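PDB 6WBT: cellulase IBT99, which probably hydrolyses 6-phospho-alpha-glucosides as a family 4 glycosidase, a class that works with NAD and a divalent metal, here manganese. Local coordinates for residues Pro150-Arg162 / Asp390-Glu402. Residues are numbered along the deposited sequence; the frame is centred on the assembly and turned at random.
Sequences PAAIVAKATYKLR and DACEGLLVEAAIE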
loop_
_atom_site.group_PDB
_atom_site.type_symbol
_atom_site.label_atom_id
_atom_site.label_comp_id
_atom_site.label_asym_id
_atom_site.label_seq_id
_atom_site.Cartn_x
_atom_site.Cartn_y
_atom_site.Cartn_z
ATOM N N PRO A 150 4.250 16.158 -25.187
ATOM C CA PRO A 150 4.076 16.294 -23.734
ATOM C C PRO A 150 4.860 15.241 -22.960
ATOM O O PRO A 150 4.556 14.054 -23.065
ATOM C CB PRO A 150 2.566 16.103 -23.537
ATOM C CG PRO A 150 1.963 16.265 -24.900
ATOM C CD PRO A 150 3.000 15.745 -25.839
ATOM N N ALA A 151 5.855 15.686 -22.187
ATOM C CA ALA A 151 6.735 14.752 -21.493
ATOM C C ALA A 151 5.979 13.902 -20.480
ATOM O O ALA A 151 6.410 12.788 -20.166
ATOM C CB ALA A 151 7.870 15.512 -20.809
ATOM N N ALA A 152 4.857 14.402 -19.962
ATOM C CA ALA A 152 4.087 13.635 -18.987
ATOM C C ALA A 152 3.400 12.443 -19.641
ATOM O O ALA A 152 3.452 11.321 -19.125
ATOM C CB ALA A 152 3.062 14.536 -18.301
ATOM N N ILE A 153 2.750 12.667 -20.786
ATOM C CA ILE A 153 1.984 11.602 -21.422
ATOM C C ILE A 153 2.910 10.597 -22.099
ATOM O O ILE A 153 2.685 9.383 -22.029
ATOM C CB ILE A 153 0.968 12.198 -22.413
ATOM C CG1 ILE A 153 -0.038 13.080 -21.671
ATOM C CG2 ILE A 153 0.252 11.095 -23.180
ATOM C CD1 ILE A 153 -0.999 13.809 -22.580
ATOM N N VAL A 154 3.969 11.080 -22.755
ATOM C CA VAL A 154 4.837 10.172 -23.498
ATOM C C VAL A 154 5.652 9.298 -22.553
ATOM O O VAL A 154 5.954 8.143 -22.874
ATOM C CB VAL A 154 5.741 10.958 -24.470
ATOM C CG1 VAL A 154 4.896 11.801 -25.415
ATOM C CG2 VAL A 154 6.737 11.824 -23.713
ATOM N N ALA A 155 6.011 9.814 -21.375
ATOM C CA ALA A 155 6.782 9.013 -20.430
ATOM C C ALA A 155 5.931 7.906 -19.825
ATOM O O ALA A 155 6.398 6.772 -19.666
ATOM C CB ALA A 155 7.365 9.902 -19.332
ATOM N N LYS A 156 4.678 8.215 -19.483
ATOM C CA LYS A 156 3.780 7.189 -18.969
ATOM C C LYS A 156 3.431 6.165 -20.040
ATOM O O LYS A 156 3.211 4.990 -19.724
ATOM C CB LYS A 156 2.509 7.835 -18.413
ATOM C CG LYS A 156 1.606 6.880 -17.652
ATOM C CD LYS A 156 0.316 7.562 -17.227
ATOM C CE LYS A 156 0.152 7.543 -15.717
ATOM N NZ LYS A 156 1.206 8.340 -15.031
ATOM N N ALA A 157 3.381 6.585 -21.305
ATOM C CA ALA A 157 3.068 5.654 -22.384
ATOM C C ALA A 157 4.272 4.788 -22.733
ATOM O O ALA A 157 4.146 3.566 -22.874
ATOM C CB ALA A 157 2.579 6.421 -23.613
ATOM N N THR A 158 5.451 5.402 -22.870
ATOM C CA THR A 158 6.645 4.636 -23.208
ATOM C C THR A 158 7.037 3.675 -22.092
ATOM O O THR A 158 7.578 2.599 -22.368
ATOM C CB THR A 158 7.811 5.575 -23.528
ATOM O OG1 THR A 158 7.940 6.554 -22.490
ATOM C CG2 THR A 158 7.585 6.274 -24.864
ATOM N N TYR A 159 6.774 4.038 -20.832
ATOM C CA TYR A 159 7.109 3.139 -19.732
ATOM C C TYR A 159 6.181 1.933 -19.687
ATOM O O TYR A 159 6.605 0.842 -19.292
ATOM C CB TYR A 159 7.063 3.883 -18.397
ATOM C CG TYR A 159 7.187 2.967 -17.200
ATOM C CD1 TYR A 159 8.334 2.211 -16.998
ATOM C CD2 TYR A 159 6.157 2.854 -16.274
ATOM C CE1 TYR A 159 8.453 1.368 -15.910
ATOM C CE2 TYR A 159 6.268 2.016 -15.180
ATOM C CZ TYR A 159 7.419 1.276 -15.003
ATOM O OH TYR A 159 7.538 0.438 -13.917
ATOM N N LYS A 160 4.919 2.108 -20.081
ATOM C CA LYS A 160 3.989 0.985 -20.112
ATOM C C LYS A 160 4.241 0.074 -21.305
ATOM O O LYS A 160 4.148 -1.152 -21.180
ATOM C CB LYS A 160 2.545 1.490 -20.133
ATOM C CG LYS A 160 1.513 0.374 -20.109
ATOM C CD LYS A 160 0.156 0.882 -19.650
ATOM C CE LYS A 160 -0.831 -0.268 -19.498
ATOM N NZ LYS A 160 -2.120 0.151 -18.879
ATOM N N LEU A 161 4.545 0.646 -22.471
ATOM C CA LEU A 161 4.707 -0.183 -23.660
ATOM C C LEU A 161 6.119 -0.752 -23.750
ATOM O O LEU A 161 6.301 -1.942 -24.030
ATOM C CB LEU A 161 4.353 0.624 -24.909
ATOM C CG LEU A 161 2.871 0.959 -25.091
ATOM C CD1 LEU A 161 2.676 1.927 -26.242
ATOM C CD2 LEU A 161 2.052 -0.309 -25.313
ATOM N N ARG A 162 7.129 0.084 -23.501
ATOM C CA ARG A 162 8.538 -0.297 -23.572
ATOM C C ARG A 162 9.168 -0.023 -22.211
ATOM O O ARG A 162 9.880 0.978 -22.035
ATOM C CB ARG A 162 9.263 0.461 -24.683
ATOM C CG ARG A 162 9.367 -0.295 -26.000
ATOM C CD ARG A 162 8.004 -0.573 -26.609
ATOM N NE ARG A 162 8.116 -1.158 -27.942
ATOM C CZ ARG A 162 7.084 -1.605 -28.649
ATOM N NH1 ARG A 162 5.859 -1.539 -28.146
ATOM N NH2 ARG A 162 7.273 -2.122 -29.856
ATOM N N ASP A 390 -3.115 12.081 -13.039
ATOM C CA ASP A 390 -2.548 10.766 -13.323
ATOM C C ASP A 390 -3.609 9.822 -13.873
ATOM O O ASP A 390 -3.330 9.012 -14.764
ATOM C CB ASP A 390 -1.908 10.183 -12.065
ATOM C CG ASP A 390 -0.998 9.010 -12.366
ATOM O OD1 ASP A 390 0.070 9.230 -12.974
ATOM O OD2 ASP A 390 -1.349 7.871 -11.995
ATOM N N ALA A 391 -4.835 9.910 -13.351
ATOM C CA ALA A 391 -5.934 9.147 -13.930
ATOM C C ALA A 391 -6.275 9.659 -15.323
ATOM O O ALA A 391 -6.548 8.867 -16.232
ATOM C CB ALA A 391 -7.158 9.211 -13.018
ATOM N N CYS A 392 -6.256 10.981 -15.509
ATOM C CA CYS A 392 -6.511 11.557 -16.825
ATOM C C CYS A 392 -5.469 11.097 -17.837
ATOM O O CYS A 392 -5.809 10.603 -18.919
ATOM C CB CYS A 392 -6.532 13.083 -16.729
ATOM S SG CYS A 392 -6.454 13.932 -18.317
ATOM N N GLU A 393 -4.186 11.253 -17.500
ATOM C CA GLU A 393 -3.128 10.803 -18.399
ATOM C C GLU A 393 -3.110 9.287 -18.528
ATOM O O GLU A 393 -2.757 8.761 -19.590
ATOM C CB GLU A 393 -1.773 11.314 -17.909
ATOM C CG GLU A 393 -1.670 12.830 -17.853
ATOM C CD GLU A 393 -0.355 13.303 -17.264
ATOM O OE1 GLU A 393 0.424 12.452 -16.786
ATOM O OE2 GLU A 393 -0.103 14.526 -17.277
ATOM N N GLY A 394 -3.487 8.569 -17.468
ATOM C CA GLY A 394 -3.538 7.119 -17.551
ATOM C C GLY A 394 -4.637 6.625 -18.472
ATOM O O GLY A 394 -4.435 5.683 -19.244
ATOM N N LEU A 395 -5.814 7.252 -18.405
ATOM C CA LEU A 395 -6.906 6.873 -19.297
ATOM C C LEU A 395 -6.590 7.213 -20.747
ATOM O O LEU A 395 -7.066 6.528 -21.660
ATOM C CB LEU A 395 -8.202 7.556 -18.862
ATOM C CG LEU A 395 -8.817 7.094 -17.540
ATOM C CD1 LEU A 395 -9.868 8.083 -17.068
ATOM C CD2 LEU A 395 -9.411 5.702 -17.680
ATOM N N LEU A 396 -5.796 8.260 -20.980
ATOM C CA LEU A 396 -5.439 8.624 -22.346
ATOM C C LEU A 396 -4.445 7.640 -22.947
ATOM O O LEU A 396 -4.487 7.378 -24.155
ATOM C CB LEU A 396 -4.869 10.042 -22.382
ATOM C CG LEU A 396 -4.753 10.672 -23.770
ATOM C CD1 LEU A 396 -6.132 10.949 -24.344
ATOM C CD2 LEU A 396 -3.923 11.943 -23.719
ATOM N N VAL A 397 -3.546 7.090 -22.129
ATOM C CA VAL A 397 -2.618 6.076 -22.622
ATOM C C VAL A 397 -3.364 4.786 -22.941
ATOM O O VAL A 397 -3.071 4.113 -23.937
ATOM C CB VAL A 397 -1.487 5.847 -21.603
ATOM C CG1 VAL A 397 -0.592 4.700 -22.045
ATOM C CG2 VAL A 397 -0.673 7.118 -21.424
ATOM N N GLU A 398 -4.345 4.426 -22.109
ATOM C CA GLU A 398 -5.151 3.241 -22.387
ATOM C C GLU A 398 -5.987 3.415 -23.649
ATOM O O GLU A 398 -6.294 2.429 -24.328
ATOM C CB GLU A 398 -6.054 2.928 -21.194
ATOM C CG GLU A 398 -5.302 2.632 -19.908
ATOM C CD GLU A 398 -6.228 2.449 -18.722
ATOM O OE1 GLU A 398 -7.462 2.502 -18.915
ATOM O OE2 GLU A 398 -5.723 2.254 -17.597
ATOM N N ALA A 399 -6.362 4.654 -23.977
ATOM C CA ALA A 399 -7.114 4.900 -25.202
ATOM C C ALA A 399 -6.263 4.655 -26.442
ATOM O O ALA A 399 -6.789 4.239 -27.481
ATOM C CB ALA A 399 -7.659 6.328 -25.205
ATOM N N ALA A 400 -4.955 4.904 -26.355
ATOM C CA ALA A 400 -4.065 4.647 -27.482
ATOM C C ALA A 400 -3.746 3.166 -27.630
ATOM O O ALA A 400 -3.552 2.688 -28.754
ATOM C CB ALA A 400 -2.772 5.448 -27.324
ATOM N N ILE A 401 -3.692 2.430 -26.521
ATOM C CA ILE A 401 -3.360 1.011 -26.580
ATOM C C ILE A 401 -4.580 0.190 -26.975
ATOM O O ILE A 401 -4.516 -0.650 -27.880
ATOM C CB ILE A 401 -2.782 0.545 -25.230
ATOM C CG1 ILE A 401 -1.478 1.284 -24.922
ATOM C CG2 ILE A 401 -2.565 -0.963 -25.234
ATOM C CD1 ILE A 401 -0.908 0.966 -23.557
ATOM N N GLU A 402 -5.706 0.422 -26.306
ATOM C CA GLU A 402 -6.915 -0.363 -26.509
ATOM C C GLU A 402 -7.802 0.177 -27.622
ATOM O O GLU A 402 -8.831 -0.440 -27.922
ATOM C CB GLU A 402 -7.708 -0.433 -25.200
ATOM C CG GLU A 402 -6.897 -0.968 -24.032
ATOM C CD GLU A 402 -7.474 -0.570 -22.690
ATOM O OE1 GLU A 402 -8.593 -0.015 -22.664
ATOM O OE2 GLU A 402 -6.806 -0.805 -21.662
#
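Lys156 reaches from helix 151-161 into a hole on helix 390-402 formed by Asp390, Glu393, Gly394 and Val397, and so offers a worked example of a charged knob whose stem packs like an apolar one. With CG anti to the backbone N (chi1 -171°), the chain heads across the interface, its CD lying 3.9 Å over CA of Gly394, where no side chain intervenes. Bends at its last two torsions then turn the ammonium end toward Asp390; the two side chains cross at about a right angle, and NZ comes to OD1 on the syn side, 34° out of the carboxylate plane, in a buried salt bridge. Weak hydrogen bonds to Thr358 and the carbonyl of Asp356 supplement it. Glu393 stretches to the methyl of Ala152, OE2 3.3 Å from CB; its OE1 stays 4.5 Å from NZ of Lys156, unbridged, which would probably add to the negative field around the ammonium. The side chain of Ala152 is about 9 Å from the bound manganese.

Much of the rest is apolar. Val397 spreads both methyls against Ala157, CG1 standing 3.9 Å from its CB, and this small residue lets the backbones draw to 5.7 Å between the CA atoms of the pair. To one side, CD1 of Ile153 meets CD2 of Leu396 at 3.7 Å, the side chains at a slant. Farther along, CD2 of Leu161 lies 3.7 Å from CD1 of Ile401, the two running antiparallel, while the extended stem of Lys160 brings its CD over the same methyl. The axes cross at -55°, joining a helix of the NAD-binding Rossmann-like part to one of the C-terminal part.

A methionine in place of Lys156 would probably leave OD1 of Asp390 without its salt-bridge partner, the long, weak pairing of OD2 with Arg380 of a neighbouring subunit being a poor substitute. The chemistry thus implies a largely aliphatic helix contact with a buried lysine-aspartate salt bridge at one end, its lysine stem packed on glycine.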